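Local coordinates for protein erythromycin dehydratase (Saccharopolyspora erythraea, PDB 3EL6) that probably dehydrates beta-hydroxyacyl intermediates during assembly of the erythromycin polyketide, as the dehydratase domain of a modular polyketide synthase, at residues Asp124-Ala136 and Gln146-Gly158. Sequence-based numbering, arbitrary orientation.
Sequences DESGRRTIDVHAA and QWSQHATGTLAQG
His134 lies across Gln149, whose CG sits over one face of the imidazole, 4.3 Å from the ring centroid. The amide of Gln149 does not stack on that ring; the two planes stand 85° apart. Gln149 is extended, with CG anti to the backbone N (chi1 -175°), which carries the chain out over the imidazole. Gly48 of the second subunit also packs on His134.

One step further along the same face, Asp132 and Thr152 run side by side and point the same way. The Thr152 hydroxyl donates to the carboxylate, OG1 to Asp132 OD1 2.7 Å, meeting the oxygen nearly along its C-O axis. Beyond them a water bridges Thr130 OG1 and Thr154 OG1.

These pairs belong to an antiparallel hairpin, strands 129-137 and 148-156, in the double hotdog fold of the dehydratase. A classic beta bulge interrupts it: His150 and Ala151 both face Val133, and Val133 O accepts from both, His150 N at 2.8 Å and Ala151 N at 3.2 Å. At the bulge the His150 ring meets Ala135, CD2 to Ala135 CB 3.5 Å, while its ND1 is hydrogen-bonded to Arg105 O.

On the other face Ile131, Val133, Ala151 and Leu155 make an apolar patch. Ile131 CG2 meets Leu155 CG at 4.1 Å and Val133 CB meets Ala151 CB; helix 79-93 covers Ile131 and Leu155, as expected where a hotdog sheet wraps its central helix. At one end of the hairpin Ala136 CB rests off-centre over the six-membered ring of Trp147. At the other, the bent Gln157 chain (chi2 87°) brings its amide to the 124-127 turn, where NE2 donates in the carbonyl plane to Ser126 O at 2.9 Å.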
loop_
_atom_site.group_PDB
_atom_site.type_symbol
_atom_site.label_atom_id
_atom_site.label_comp_id
_atom_site.label_asym_id
_atom_site.label_seq_id
_atom_site.Cartn_x
_atom_site.Cartn_y
_atom_site.Cartn_z
ATOM N N ASP A 124 -9.169 -1.039 -14.132
ATOM C CA ASP A 124 -10.530 -1.220 -14.591
ATOM C C ASP A 124 -10.470 -2.188 -15.799
ATOM O O ASP A 124 -9.384 -2.710 -16.150
ATOM C CB ASP A 124 -11.222 0.110 -14.902
ATOM C CG ASP A 124 -10.621 0.855 -16.103
ATOM O OD1 ASP A 124 -9.824 0.294 -16.875
ATOM O OD2 ASP A 124 -10.991 2.043 -16.309
ATOM N N GLU A 125 -11.621 -2.474 -16.403
ATOM C CA GLU A 125 -11.651 -3.476 -17.502
ATOM C C GLU A 125 -10.742 -3.051 -18.674
ATOM O O GLU A 125 -10.104 -3.903 -19.307
ATOM C CB GLU A 125 -13.099 -3.699 -17.947
ATOM C CG GLU A 125 -13.221 -4.425 -19.261
ATOM C CD GLU A 125 -13.117 -3.451 -20.456
ATOM O OE1 GLU A 125 -13.559 -2.277 -20.302
ATOM O OE2 GLU A 125 -12.572 -3.854 -21.511
ATOM N N SER A 126 -10.630 -1.738 -18.903
ATOM C CA SER A 126 -9.747 -1.201 -19.936
ATOM C C SER A 126 -8.216 -1.214 -19.568
ATOM O O SER A 126 -7.356 -0.915 -20.425
ATOM C CB SER A 126 -10.215 0.227 -20.289
ATOM O OG SER A 126 -9.812 1.093 -19.219
ATOM N N GLY A 127 -7.879 -1.587 -18.326
ATOM C CA GLY A 127 -6.514 -1.678 -17.905
ATOM C C GLY A 127 -6.002 -0.353 -17.273
ATOM O O GLY A 127 -4.869 -0.325 -16.833
ATOM N N ARG A 128 -6.849 0.684 -17.207
ATOM C CA ARG A 128 -6.493 1.962 -16.571
ATOM C C ARG A 128 -6.575 1.840 -15.048
ATOM O O ARG A 128 -7.289 0.948 -14.519
ATOM C CB ARG A 128 -7.428 3.089 -17.057
ATOM C CG ARG A 128 -7.199 3.344 -18.570
ATOM C CD ARG A 128 -8.123 4.403 -19.048
ATOM N NE ARG A 128 -9.462 3.928 -18.809
ATOM C CZ ARG A 128 -10.531 4.372 -19.447
ATOM N NH1 ARG A 128 -10.387 5.330 -20.374
ATOM N NH2 ARG A 128 -11.735 3.852 -19.159
ATOM N N ARG A 129 -5.843 2.712 -14.342
ATOM C CA ARG A 129 -5.924 2.709 -12.896
ATOM C C ARG A 129 -6.152 4.116 -12.348
ATOM O O ARG A 129 -5.692 5.110 -12.945
ATOM C CB ARG A 129 -4.632 2.166 -12.270
ATOM C CG ARG A 129 -4.195 0.786 -12.728
ATOM C CD ARG A 129 -2.849 0.377 -12.080
ATOM N NE ARG A 129 -2.385 -0.896 -12.588
ATOM C CZ ARG A 129 -2.641 -2.064 -11.988
ATOM N NH1 ARG A 129 -3.327 -2.127 -10.831
ATOM N NH2 ARG A 129 -2.216 -3.189 -12.528
ATOM N N THR A 130 -6.834 4.204 -11.202
ATOM C CA THR A 130 -6.962 5.464 -10.497
ATOM C C THR A 130 -5.724 5.762 -9.690
ATOM O O THR A 130 -5.124 4.871 -9.055
ATOM C CB THR A 130 -8.233 5.462 -9.598
ATOM O OG1 THR A 130 -9.389 5.346 -10.439
ATOM C CG2 THR A 130 -8.283 6.760 -8.778
ATOM N N ILE A 131 -5.329 7.029 -9.662
ATOM C CA ILE A 131 -4.265 7.415 -8.764
ATOM C C ILE A 131 -4.803 8.562 -7.862
ATOM O O ILE A 131 -5.477 9.484 -8.318
ATOM C CB ILE A 131 -2.984 7.902 -9.561
ATOM C CG1 ILE A 131 -1.887 8.386 -8.605
ATOM C CG2 ILE A 131 -3.412 8.970 -10.576
ATOM C CD1 ILE A 131 -0.486 8.425 -9.245
ATOM N N ASP A 132 -4.531 8.458 -6.581
ATOM C CA ASP A 132 -4.924 9.498 -5.620
ATOM C C ASP A 132 -3.694 10.099 -5.024
ATOM O O ASP A 132 -2.698 9.402 -4.753
ATOM C CB ASP A 132 -5.803 8.902 -4.504
ATOM C CG ASP A 132 -7.172 8.495 -5.010
ATOM O OD1 ASP A 132 -7.848 9.291 -5.729
ATOM O OD2 ASP A 132 -7.575 7.341 -4.738
ATOM N N VAL A 133 -3.724 11.407 -4.765
ATOM C CA VAL A 133 -2.560 11.984 -4.140
ATOM C C VAL A 133 -2.958 12.707 -2.865
ATOM O O VAL A 133 -3.820 13.575 -2.916
ATOM C CB VAL A 133 -1.831 12.998 -5.097
ATOM C CG1 VAL A 133 -0.514 13.461 -4.443
ATOM C CG2 VAL A 133 -1.606 12.309 -6.485
ATOM N N HIS A 134 -2.307 12.371 -1.768
ATOM C CA HIS A 134 -2.595 12.969 -0.454
ATOM C C HIS A 134 -1.352 13.631 0.082
ATOM O O HIS A 134 -0.206 13.241 -0.222
ATOM C CB HIS A 134 -3.111 11.919 0.571
ATOM C CG HIS A 134 -4.511 11.418 0.295
ATOM N ND1 HIS A 134 -4.789 10.498 -0.692
ATOM C CD2 HIS A 134 -5.700 11.685 0.896
ATOM C CE1 HIS A 134 -6.091 10.262 -0.724
ATOM N NE2 HIS A 134 -6.666 10.976 0.228
ATOM N N ALA A 135 -1.563 14.604 0.965
ATOM C CA ALA A 135 -0.453 15.206 1.660
ATOM C C ALA A 135 -0.804 15.458 3.121
ATOM O O ALA A 135 -1.999 15.559 3.447
ATOM C CB ALA A 135 -0.149 16.564 0.999
ATOM N N ALA A 136 0.208 15.649 3.961
ATOM C CA ALA A 136 -0.064 15.964 5.382
ATOM C C ALA A 136 1.056 16.831 5.911
ATOM O O ALA A 136 2.167 16.762 5.400
ATOM C CB ALA A 136 -0.095 14.714 6.165
ATOM N N GLN A 146 -2.009 13.688 9.293
ATOM C CA GLN A 146 -3.339 14.188 9.005
ATOM C C GLN A 146 -3.554 14.360 7.513
ATOM O O GLN A 146 -3.627 15.483 7.007
ATOM C CB GLN A 146 -3.561 15.493 9.763
ATOM C CG GLN A 146 -3.453 15.222 11.296
ATOM C CD GLN A 146 -3.699 16.461 12.193
ATOM O OE1 GLN A 146 -4.145 17.525 11.749
ATOM N NE2 GLN A 146 -3.457 16.283 13.472
ATOM N N TRP A 147 -3.680 13.248 6.797
ATOM C CA TRP A 147 -3.813 13.279 5.340
ATOM C C TRP A 147 -4.988 14.069 4.851
ATOM O O TRP A 147 -6.073 13.982 5.430
ATOM C CB TRP A 147 -3.924 11.849 4.806
ATOM C CG TRP A 147 -2.734 10.967 5.174
ATOM C CD1 TRP A 147 -2.708 9.868 6.008
ATOM C CD2 TRP A 147 -1.431 11.084 4.620
ATOM N NE1 TRP A 147 -1.433 9.299 6.009
ATOM C CE2 TRP A 147 -0.629 10.061 5.189
ATOM C CE3 TRP A 147 -0.863 11.979 3.696
ATOM C CZ2 TRP A 147 0.732 9.900 4.855
ATOM C CZ3 TRP A 147 0.473 11.849 3.403
ATOM C CH2 TRP A 147 1.255 10.809 3.947
ATOM N N SER A 148 -4.776 14.842 3.783
ATOM C CA SER A 148 -5.833 15.497 3.056
ATOM C C SER A 148 -5.606 15.181 1.577
ATOM O O SER A 148 -4.472 15.112 1.149
ATOM C CB SER A 148 -5.725 17.022 3.196
ATOM O OG SER A 148 -6.970 17.587 2.806
ATOM N N GLN A 149 -6.676 15.066 0.812
ATOM C CA GLN A 149 -6.545 14.735 -0.614
ATOM C C GLN A 149 -6.239 15.983 -1.437
ATOM O O GLN A 149 -6.936 16.990 -1.272
ATOM C CB GLN A 149 -7.815 14.115 -1.162
ATOM C CG GLN A 149 -7.610 13.671 -2.603
ATOM C CD GLN A 149 -8.744 12.894 -3.121
ATOM O OE1 GLN A 149 -9.361 13.265 -4.118
ATOM N NE2 GLN A 149 -9.018 11.776 -2.482
ATOM N N HIS A 150 -5.200 15.950 -2.279
ATOM C CA HIS A 150 -4.883 17.139 -3.093
ATOM C C HIS A 150 -5.096 16.934 -4.593
ATOM O O HIS A 150 -5.305 17.920 -5.328
ATOM C CB HIS A 150 -3.462 17.637 -2.838
ATOM C CG HIS A 150 -3.349 18.356 -1.530
ATOM N ND1 HIS A 150 -3.584 19.707 -1.404
ATOM C CD2 HIS A 150 -3.092 17.893 -0.281
ATOM C CE1 HIS A 150 -3.477 20.049 -0.124
ATOM N NE2 HIS A 150 -3.178 18.967 0.577
ATOM N N ALA A 151 -5.060 15.675 -5.047
ATOM C CA ALA A 151 -5.276 15.421 -6.489
ATOM C C ALA A 151 -5.819 14.015 -6.684
ATOM O O ALA A 151 -5.574 13.146 -5.858
ATOM C CB ALA A 151 -3.986 15.562 -7.246
ATOM N N THR A 152 -6.435 13.792 -7.838
ATOM C CA THR A 152 -6.850 12.462 -8.224
ATOM C C THR A 152 -6.882 12.399 -9.741
ATOM O O THR A 152 -7.128 13.415 -10.419
ATOM C CB THR A 152 -8.257 12.115 -7.666
ATOM O OG1 THR A 152 -8.523 10.728 -7.923
ATOM C CG2 THR A 152 -9.322 12.953 -8.345
ATOM N N GLY A 153 -6.612 11.232 -10.288
ATOM C CA GLY A 153 -6.603 11.108 -11.746
ATOM C C GLY A 153 -6.586 9.656 -12.176
ATOM O O GLY A 153 -6.951 8.752 -11.388
ATOM N N THR A 154 -6.116 9.433 -13.399
ATOM C CA THR A 154 -6.172 8.136 -14.048
ATOM C C THR A 154 -4.890 7.923 -14.830
ATOM O O THR A 154 -4.434 8.847 -15.528
ATOM C CB THR A 154 -7.407 8.116 -15.018
ATOM O OG1 THR A 154 -8.609 8.317 -14.251
ATOM C CG2 THR A 154 -7.490 6.783 -15.817
ATOM N N LEU A 155 -4.284 6.739 -14.687
ATOM C CA LEU A 155 -3.075 6.364 -15.385
ATOM C C LEU A 155 -3.497 5.444 -16.504
ATOM O O LEU A 155 -4.405 4.575 -16.319
ATOM C CB LEU A 155 -2.127 5.546 -14.461
ATOM C CG LEU A 155 -1.633 6.416 -13.239
ATOM C CD1 LEU A 155 -0.838 5.441 -12.371
ATOM C CD2 LEU A 155 -0.733 7.562 -13.826
ATOM N N ALA A 156 -2.839 5.556 -17.645
ATOM C CA ALA A 156 -3.216 4.690 -18.791
ATOM C C ALA A 156 -1.983 4.299 -19.571
ATOM O O ALA A 156 -0.852 4.686 -19.265
ATOM C CB ALA A 156 -4.133 5.448 -19.718
ATOM N N GLN A 157 -2.226 3.618 -20.684
ATOM C CA GLN A 157 -1.156 3.018 -21.469
ATOM C C GLN A 157 -0.395 4.046 -22.364
ATOM O O GLN A 157 -0.971 5.017 -22.823
ATOM C CB GLN A 157 -1.758 1.941 -22.408
ATOM C CG GLN A 157 -2.510 0.820 -21.586
ATOM C CD GLN A 157 -3.958 1.058 -21.250
ATOM O OE1 GLN A 157 -4.524 2.143 -21.432
ATOM N NE2 GLN A 157 -4.617 -0.019 -20.743
ATOM N N GLY A 158 0.873 3.738 -22.594
ATOM C CA GLY A 158 1.799 4.568 -23.357
ATOM C C GLY A 158 1.351 4.639 -24.808
ATOM O O GLY A 158 0.670 3.698 -25.351
HETATM O O HOH W 1 -9.904 7.438 -12.151
#